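Local coordinates for Lmo1499 protein (Listeria monocytogenes, PDB 4IIW) that probably acts as a lytic endotransglycosylase of the MltG family, cutting nascent peptidoglycan strands internally and thereby terminating their elongation, at residues Phe222-Thr234 with Phe246-Pro260. Residues are numbered along the deposited sequence; the frame is centred on the assembly and turned at random.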
ATOM      1  N   PHE B 222      51.581  39.579  -8.917  1.00 52.67           N
ATOM      2  CA  PHE B 222      50.373  40.386  -8.797  1.00 52.99           C
ATOM      3  C   PHE B 222      49.158  39.537  -8.473  1.00 51.36           C
ATOM      4  O   PHE B 222      48.438  39.816  -7.530  1.00 52.04           O
ATOM      5  CB  PHE B 222      50.136  41.139 -10.108  1.00 53.20           C
ATOM      6  CG  PHE B 222      48.803  41.828 -10.197  1.00 52.72           C
ATOM      7  CD1 PHE B 222      48.402  42.726  -9.224  1.00 51.22           C
ATOM      8  CD2 PHE B 222      47.993  41.648 -11.316  1.00 52.85           C
ATOM      9  CE1 PHE B 222      47.192  43.394  -9.327  1.00 53.85           C
ATOM     10  CE2 PHE B 222      46.791  42.315 -11.435  1.00 52.81           C
ATOM     11  CZ  PHE B 222      46.384  43.192 -10.433  1.00 56.42           C
ATOM     12  N   LEU B 223      48.940  38.496  -9.258  1.00 50.24           N
ATOM     13  CA  LEU B 223      47.791  37.631  -9.033  1.00 49.84           C
ATOM     14  C   LEU B 223      47.949  36.798  -7.777  1.00 50.59           C
ATOM     15  O   LEU B 223      46.951  36.396  -7.176  1.00 50.90           O
ATOM     16  CB  LEU B 223      47.518  36.743 -10.254  1.00 49.04           C
ATOM     17  CG  LEU B 223      47.149  37.545 -11.510  1.00 45.52           C
ATOM     18  CD1 LEU B 223      47.038  36.628 -12.713  1.00 44.47           C
ATOM     19  CD2 LEU B 223      45.858  38.295 -11.270  1.00 42.15           C
ATOM     20  N   THR B 224      49.187  36.555  -7.353  1.00 51.29           N
ATOM     21  CA  THR B 224      49.414  35.800  -6.130  1.00 51.10           C
ATOM     22  C   THR B 224      48.928  36.620  -4.925  1.00 52.42           C
ATOM     23  O   THR B 224      48.118  36.127  -4.096  1.00 52.47           O
ATOM     24  CB  THR B 224      50.875  35.415  -5.988  1.00 51.86           C
ATOM     25  OG1 THR B 224      51.239  34.561  -7.083  1.00 51.87           O
ATOM     26  CG2 THR B 224      51.109  34.683  -4.676  1.00 51.55           C
HETATM   27  N   MSE B 225      49.402  37.867  -4.822  1.00 52.47           N
HETATM   28  CA  MSE B 225      48.942  38.756  -3.740  1.00 53.50           C
HETATM   29  C   MSE B 225      47.475  38.924  -3.761  1.00 52.49           C
HETATM   30  O   MSE B 225      46.831  38.870  -2.729  1.00 53.47           O
HETATM   31  CB  MSE B 225      49.515  40.169  -3.828  1.00 54.59           C
HETATM   32  CG  MSE B 225      50.490  40.471  -2.775  1.00 57.90           C
HETATM   33 SE   MSE B 225      49.743  40.434  -0.973  0.78 53.03          SE
HETATM   34  CE  MSE B 225      51.484  40.766  -0.193  1.00 57.85           C
ATOM     35  N   SER B 226      46.948  39.196  -4.939  1.00 51.90           N
ATOM     36  CA  SER B 226      45.523  39.401  -5.065  1.00 53.56           C
ATOM     37  C   SER B 226      44.774  38.234  -4.448  1.00 53.71           C
ATOM     38  O   SER B 226      43.851  38.459  -3.684  1.00 55.70           O
ATOM     39  CB  SER B 226      45.125  39.587  -6.529  1.00 52.77           C
ATOM     40  OG  SER B 226      45.713  40.764  -7.042  1.00 53.48           O
ATOM     41  N   SER B 227      45.210  37.003  -4.730  1.00 52.34           N
ATOM     42  CA  SER B 227      44.504  35.817  -4.232  1.00 54.30           C
ATOM     43  C   SER B 227      44.552  35.637  -2.715  1.00 56.97           C
ATOM     44  O   SER B 227      43.534  35.272  -2.102  1.00 58.45           O
ATOM     45  CB  SER B 227      45.007  34.532  -4.902  1.00 52.90           C
ATOM     46  OG  SER B 227      46.346  34.286  -4.558  1.00 53.31           O
ATOM     47  N   ILE B 228      45.718  35.858  -2.102  1.00 57.15           N
ATOM     48  CA  ILE B 228      45.803  35.693  -0.656  1.00 57.78           C
ATOM     49  C   ILE B 228      44.970  36.786   0.008  1.00 58.46           C
ATOM     50  O   ILE B 228      44.425  36.574   1.103  1.00 59.67           O
ATOM     51  CB  ILE B 228      47.250  35.618  -0.120  1.00 57.38           C
ATOM     52  CG1 ILE B 228      48.004  36.922  -0.277  1.00 57.65           C
ATOM     53  CG2 ILE B 228      48.021  34.537  -0.835  1.00 60.04           C
ATOM     54  CD1 ILE B 228      49.426  36.843   0.291  1.00 54.80           C
ATOM     55  N   ILE B 229      44.851  37.939  -0.664  1.00 56.69           N
ATOM     56  CA  ILE B 229      44.011  39.043  -0.166  1.00 58.14           C
ATOM     57  C   ILE B 229      42.546  38.645  -0.307  1.00 59.36           C
ATOM     58  O   ILE B 229      41.760  38.846   0.621  1.00 59.97           O
ATOM     59  CB  ILE B 229      44.248  40.397  -0.914  1.00 57.65           C
ATOM     60  CG1 ILE B 229      45.672  40.920  -0.701  1.00 58.40           C
ATOM     61  CG2 ILE B 229      43.298  41.463  -0.423  1.00 56.49           C
ATOM     62  CD1 ILE B 229      46.017  42.153  -1.562  1.00 56.88           C
ATOM     63  N   GLU B 230      42.193  38.067  -1.461  1.00 58.73           N
ATOM     64  CA  GLU B 230      40.808  37.634  -1.727  1.00 61.62           C
ATOM     65  C   GLU B 230      40.280  36.641  -0.679  1.00 64.22           C
ATOM     66  O   GLU B 230      39.239  36.878  -0.082  1.00 66.19           O
ATOM     67  CB  GLU B 230      40.679  37.004  -3.115  1.00 59.79           C
ATOM     68  CG  GLU B 230      39.232  36.677  -3.538  1.00 60.87           C
ATOM     69  CD  GLU B 230      38.435  37.903  -3.970  1.00 64.76           C
ATOM     70  OE1 GLU B 230      39.059  38.886  -4.413  1.00 62.63           O
ATOM     71  OE2 GLU B 230      37.177  37.879  -3.899  1.00 68.40           O
ATOM     72  N   LYS B 231      41.009  35.551  -0.446  1.00 65.37           N
ATOM     73  CA  LYS B 231      40.561  34.531   0.504  1.00 69.48           C
ATOM     74  C   LYS B 231      40.539  34.996   1.967  1.00 74.39           C
ATOM     75  O   LYS B 231      39.910  34.347   2.794  1.00 76.91           O
ATOM     76  CB  LYS B 231      41.405  33.248   0.398  1.00 68.49           C
ATOM     77  CG  LYS B 231      41.404  32.555  -0.962  1.00 65.84           C
ATOM     78  CD  LYS B 231      40.010  32.267  -1.496  1.00 65.77           C
ATOM     79  CE  LYS B 231      39.173  31.367  -0.585  1.00 69.28           C
ATOM     80  NZ  LYS B 231      37.778  31.181  -1.131  1.00 67.32           N
ATOM     81  N   GLU B 232      41.208  36.102   2.290  1.00 77.29           N
ATOM     82  CA  GLU B 232      41.233  36.609   3.680  1.00 82.46           C
ATOM     83  C   GLU B 232      40.204  37.706   3.997  1.00 86.49           C
ATOM     84  O   GLU B 232      40.071  38.107   5.145  1.00 89.25           O
ATOM     85  CB  GLU B 232      42.639  37.115   4.053  1.00 81.28           C
ATOM     86  CG  GLU B 232      43.672  36.023   4.371  1.00 81.83           C
ATOM     87  CD  GLU B 232      43.480  35.374   5.748  1.00 87.41           C
ATOM     88  OE1 GLU B 232      42.325  35.276   6.222  1.00 91.82           O
ATOM     89  OE2 GLU B 232      44.492  34.946   6.358  1.00 87.47           O
ATOM     90  N   ALA B 233      39.470  38.178   3.002  1.00 88.33           N
ATOM     91  CA  ALA B 233      38.531  39.259   3.228  1.00 92.66           C
ATOM     92  C   ALA B 233      37.097  38.792   3.256  1.00 97.29           C
ATOM     93  O   ALA B 233      36.660  38.063   2.367  1.00 96.40           O
ATOM     94  CB  ALA B 233      38.689  40.313   2.143  1.00 90.69           C
ATOM     95  N   THR B 234      36.367  39.197   4.289  1.00103.73           N
ATOM     96  CA  THR B 234      34.943  38.946   4.319  1.00109.29           C
ATOM     97  C   THR B 234      34.423  40.013   3.339  1.00110.94           C
ATOM     98  O   THR B 234      35.230  40.741   2.741  1.00108.78           O
ATOM     99  CB  THR B 234      34.333  39.051   5.743  1.00114.26           C
ATOM    100  OG1 THR B 234      34.520  40.371   6.273  1.00117.23           O
ATOM    101  CG2 THR B 234      34.981  38.026   6.682  1.00114.40           C
ATOM    102  N   PHE B 246      50.370  42.267   4.717  1.00 64.86           N
ATOM    103  CA  PHE B 246      51.202  41.328   3.998  1.00 62.88           C
ATOM    104  C   PHE B 246      52.475  41.978   3.487  1.00 62.82           C
ATOM    105  O   PHE B 246      53.560  41.437   3.684  1.00 62.80           O
ATOM    106  CB  PHE B 246      50.446  40.640   2.877  1.00 60.55           C
ATOM    107  CG  PHE B 246      49.369  39.695   3.354  1.00 63.55           C
ATOM    108  CD1 PHE B 246      49.609  38.808   4.397  1.00 66.39           C
ATOM    109  CD2 PHE B 246      48.149  39.625   2.704  1.00 64.03           C
ATOM    110  CE1 PHE B 246      48.631  37.919   4.823  1.00 64.36           C
ATOM    111  CE2 PHE B 246      47.181  38.730   3.114  1.00 64.80           C
ATOM    112  CZ  PHE B 246      47.429  37.876   4.184  1.00 64.89           C
ATOM    113  N   TYR B 247      52.370  43.137   2.855  1.00 63.26           N
ATOM    114  CA  TYR B 247      53.585  43.793   2.394  1.00 63.89           C
ATOM    115  C   TYR B 247      54.522  44.075   3.583  1.00 66.05           C
ATOM    116  O   TYR B 247      55.731  43.824   3.507  1.00 66.20           O
ATOM    117  CB  TYR B 247      53.290  45.049   1.561  1.00 63.59           C
ATOM    118  CG  TYR B 247      52.788  44.722   0.159  1.00 61.99           C
ATOM    119  CD1 TYR B 247      53.629  44.121  -0.777  1.00 61.34           C
ATOM    120  CD2 TYR B 247      51.487  45.030  -0.240  1.00 62.58           C
ATOM    121  CE1 TYR B 247      53.182  43.812  -2.065  1.00 59.56           C
ATOM    122  CE2 TYR B 247      51.034  44.735  -1.531  1.00 58.86           C
ATOM    123  CZ  TYR B 247      51.888  44.122  -2.432  1.00 61.24           C
ATOM    124  OH  TYR B 247      51.454  43.817  -3.708  1.00 62.30           O
ATOM    125  N   ASN B 248      53.963  44.549   4.691  1.00 67.95           N
ATOM    126  CA  ASN B 248      54.770  44.842   5.866  1.00 70.08           C
ATOM    127  C   ASN B 248      55.528  43.612   6.315  1.00 70.84           C
ATOM    128  O   ASN B 248      56.737  43.682   6.571  1.00 72.26           O
ATOM    129  CB  ASN B 248      53.923  45.379   7.017  1.00 71.96           C
ATOM    130  CG  ASN B 248      53.421  46.786   6.773  1.00 71.99           C
ATOM    131  OD1 ASN B 248      53.820  47.440   5.819  1.00 68.68           O
ATOM    132  ND2 ASN B 248      52.556  47.267   7.659  1.00 73.43           N
ATOM    133  N   ARG B 249      54.831  42.482   6.398  1.00 70.31           N
ATOM    134  CA  ARG B 249      55.472  41.229   6.819  1.00 70.69           C
ATOM    135  C   ARG B 249      56.577  40.832   5.847  1.00 69.64           C
ATOM    136  O   ARG B 249      57.681  40.408   6.239  1.00 70.47           O
ATOM    137  CB  ARG B 249      54.453  40.090   6.917  1.00 69.73           C
ATOM    138  CG  ARG B 249      53.461  40.260   8.047  1.00 73.45           C
ATOM    139  CD  ARG B 249      52.790  38.946   8.407  1.00 75.26           C
ATOM    140  NE  ARG B 249      52.078  39.044   9.680  1.00 77.88           N
ATOM    141  CZ  ARG B 249      51.730  38.003  10.440  1.00 82.41           C
ATOM    142  NH1 ARG B 249      52.035  36.758  10.080  1.00 81.77           N
ATOM    143  NH2 ARG B 249      51.095  38.209  11.588  1.00 86.31           N
ATOM    144  N   LEU B 250      56.262  40.994   4.573  1.00 66.85           N
ATOM    145  CA  LEU B 250      57.155  40.639   3.506  1.00 65.04           C
ATOM    146  C   LEU B 250      58.454  41.460   3.638  1.00 66.34           C
ATOM    147  O   LEU B 250      59.556  40.895   3.622  1.00 67.73           O
ATOM    148  CB  LEU B 250      56.426  40.895   2.187  1.00 63.34           C
ATOM    149  CG  LEU B 250      56.614  39.957   1.010  1.00 61.27           C
ATOM    150  CD1 LEU B 250      56.460  38.523   1.454  1.00 58.44           C
ATOM    151  CD2 LEU B 250      55.579  40.307  -0.071  1.00 54.23           C
ATOM    152  N   ALA B 251      58.322  42.774   3.828  1.00 65.94           N
ATOM    153  CA  ALA B 251      59.489  43.664   3.958  1.00 67.30           C
ATOM    154  C   ALA B 251      60.292  43.419   5.238  1.00 68.48           C
ATOM    155  O   ALA B 251      61.472  43.748   5.295  1.00 69.06           O
ATOM    156  CB  ALA B 251      59.058  45.132   3.902  1.00 66.90           C
ATOM    157  N   LYS B 252      59.639  42.821   6.235  1.00 68.49           N
ATOM    158  CA  LYS B 252      60.204  42.569   7.561  1.00 70.12           C
ATOM    159  C   LYS B 252      60.667  41.089   7.703  1.00 69.56           C
ATOM    160  O   LYS B 252      61.036  40.652   8.785  1.00 71.00           O
ATOM    161  CB  LYS B 252      59.089  42.825   8.589  1.00 71.67           C
ATOM    162  CG  LYS B 252      59.412  43.722   9.769  1.00 75.71           C
ATOM    163  CD  LYS B 252      59.194  45.197   9.408  1.00 76.72           C
ATOM    164  CE  LYS B 252      59.523  46.089  10.584  1.00 82.16           C
ATOM    165  NZ  LYS B 252      59.282  47.530  10.324  1.00 84.17           N
ATOM    166  N   ASP B 253      60.615  40.332   6.606  1.00 67.85           N
ATOM    167  CA  ASP B 253      60.957  38.895   6.569  1.00 68.04           C
ATOM    168  C   ASP B 253      60.113  38.027   7.510  1.00 67.93           C
ATOM    169  O   ASP B 253      60.560  36.983   7.984  1.00 67.96           O
ATOM    170  CB  ASP B 253      62.445  38.637   6.839  1.00 70.90           C
ATOM    171  CG  ASP B 253      62.837  37.156   6.621  1.00 72.75           C
ATOM    172  OD1 ASP B 253      62.407  36.565   5.592  1.00 68.34           O
ATOM    173  OD2 ASP B 253      63.569  36.589   7.476  1.00 74.07           O
HETATM  174  N   MSE B 254      58.893  38.458   7.781  1.00 67.51           N
HETATM  175  CA  MSE B 254      57.996  37.679   8.607  1.00 68.41           C
HETATM  176  C   MSE B 254      57.161  36.841   7.649  1.00 67.30           C
HETATM  177  O   MSE B 254      56.704  37.353   6.626  1.00 65.30           O
HETATM  178  CB  MSE B 254      57.093  38.592   9.424  1.00 69.34           C
HETATM  179  CG  MSE B 254      57.817  39.498  10.398  1.00 70.27           C
HETATM  180 SE   MSE B 254      56.569  40.708  11.282  0.69 76.59          SE
HETATM  181  CE  MSE B 254      55.229  39.379  11.868  1.00 67.76           C
ATOM    182  N   ARG B 255      56.976  35.557   7.958  1.00 68.28           N
ATOM    183  CA  ARG B 255      56.161  34.683   7.103  1.00 66.88           C
ATOM    184  C   ARG B 255      54.725  35.196   7.085  1.00 65.48           C
ATOM    185  O   ARG B 255      54.276  35.792   8.063  1.00 66.80           O
ATOM    186  CB  ARG B 255      56.219  33.246   7.595  1.00 68.90           C
ATOM    187  CG  ARG B 255      57.615  32.683   7.552  1.00 71.69           C
ATOM    188  CD  ARG B 255      57.680  31.294   8.079  1.00 74.31           C
ATOM    189  NE  ARG B 255      59.063  30.856   8.110  1.00 79.41           N
ATOM    190  CZ  ARG B 255      59.477  29.700   8.615  1.00 83.35           C
ATOM    191  NH1 ARG B 255      58.609  28.846   9.142  1.00 87.05           N
ATOM    192  NH2 ARG B 255      60.769  29.402   8.598  1.00 82.40           N
ATOM    193  N   LEU B 256      54.010  34.985   5.980  1.00 63.31           N
ATOM    194  CA  LEU B 256      52.632  35.499   5.853  1.00 61.76           C
ATOM    195  C   LEU B 256      51.619  34.772   6.746  1.00 63.01           C
ATOM    196  O   LEU B 256      50.632  35.371   7.162  1.00 62.88           O
ATOM    197  CB  LEU B 256      52.180  35.484   4.397  1.00 59.26           C
ATOM    198  CG  LEU B 256      53.091  36.248   3.427  1.00 58.33           C
ATOM    199  CD1 LEU B 256      52.518  36.192   2.019  1.00 51.74           C
ATOM    200  CD2 LEU B 256      53.323  37.696   3.868  1.00 56.71           C
ATOM    201  N   GLN B 257      51.867  33.491   7.034  1.00 64.31           N
ATOM    202  CA  GLN B 257      50.998  32.691   7.919  1.00 66.36           C
ATOM    203  C   GLN B 257      49.501  32.875   7.633  1.00 66.44           C
ATOM    204  O   GLN B 257      48.716  33.133   8.547  1.00 68.56           O
ATOM    205  CB  GLN B 257      51.297  33.023   9.392  1.00 68.58           C
ATOM    206  CG  GLN B 257      52.700  32.596   9.862  1.00 69.44           C
ATOM    207  CD  GLN B 257      53.035  33.050  11.275  1.00 69.74           C
ATOM    208  OE1 GLN B 257      52.445  33.993  11.796  1.00 71.70           O
ATOM    209  NE2 GLN B 257      54.011  32.390  11.893  1.00 66.99           N
ATOM    210  N   THR B 258      49.117  32.731   6.366  1.00 63.78           N
ATOM    211  CA  THR B 258      47.728  32.888   5.966  1.00 63.78           C
ATOM    212  C   THR B 258      47.111  31.495   5.724  1.00 64.84           C
ATOM    213  O   THR B 258      47.593  30.733   4.876  1.00 63.87           O
ATOM    214  CB  THR B 258      47.599  33.834   4.729  1.00 61.52           C
ATOM    215  OG1 THR B 258      46.219  34.084   4.439  1.00 63.37           O
ATOM    216  CG2 THR B 258      48.277  33.263   3.511  1.00 58.30           C
ATOM    217  N   ASP B 259      46.054  31.181   6.492  1.00 66.90           N
ATOM    218  CA  ASP B 259      45.366  29.866   6.458  1.00 68.15           C
ATOM    219  C   ASP B 259      44.930  29.393   5.093  1.00 65.70           C
ATOM    220  O   ASP B 259      45.148  28.233   4.745  1.00 65.99           O
ATOM    221  CB  ASP B 259      44.130  29.847   7.385  1.00 71.42           C
ATOM    222  CG  ASP B 259      44.496  29.842   8.858  1.00 75.67           C
ATOM    223  OD1 ASP B 259      45.699  29.960   9.184  1.00 79.10           O
ATOM    224  OD2 ASP B 259      43.574  29.725   9.694  1.00 80.52           O
ATOM    225  N   PRO B 260      44.287  30.276   4.315  1.00 63.92           N
ATOM    226  CA  PRO B 260      43.866  29.857   2.995  1.00 60.94           C
ATOM    227  C   PRO B 260      44.975  29.207   2.172  1.00 59.78           C
ATOM    228  O   PRO B 260      44.678  28.328   1.346  1.00 59.84           O
ATOM    229  CB  PRO B 260      43.408  31.166   2.353  1.00 59.40           C
ATOM    230  CG  PRO B 260      42.872  31.949   3.465  1.00 61.71           C
ATOM    231  CD  PRO B 260      43.788  31.629   4.637  1.00 64.15           C
TER
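Over one face of the F246 ring lies I228 CD1, 4.1 Å from the centroid and displaced toward the rim, while I229 CG1 and E232 CG come to its edge, near the ring plane. M225 CE covers one face of the Y247 ring: it stands over the centre, 3.9 Å from the centroid and only 7° off the normal, a CH-pi contact. The bend of this selenomethionine at chi2 lets CE lie there while SE stays oblique to the F246 ring, 5.2 Å from its centroid, a Met-aromatic contact. Y247 OH lies alongside M225 CG, at 3.6 Å, and is hydrogen-bonded to A308 O, which ties this end to helix 302-309. I228 CG1 takes the crowded position between backbone N and carbonyl carbon (chi1 67°), which also brings CD1 within 3.6 Å of L256 CD1.

These pairs join the C-terminal part of helix 219-232 to helix 239-251 and to the loop returning from it within the YceG-like family region; D253, with positive phi, closes the second helix as the C-prime residue of a Schellman motif. E232 is predicted to be important for catalytic activity. T258 OG1 donates to E232 OE2 at 2.7 Å, meeting the carboxylate on its anti side, 32° out of plane. F319 of strand 318-321 also touches E232, while P260 packs its CB 3.5 Å from K231 CB.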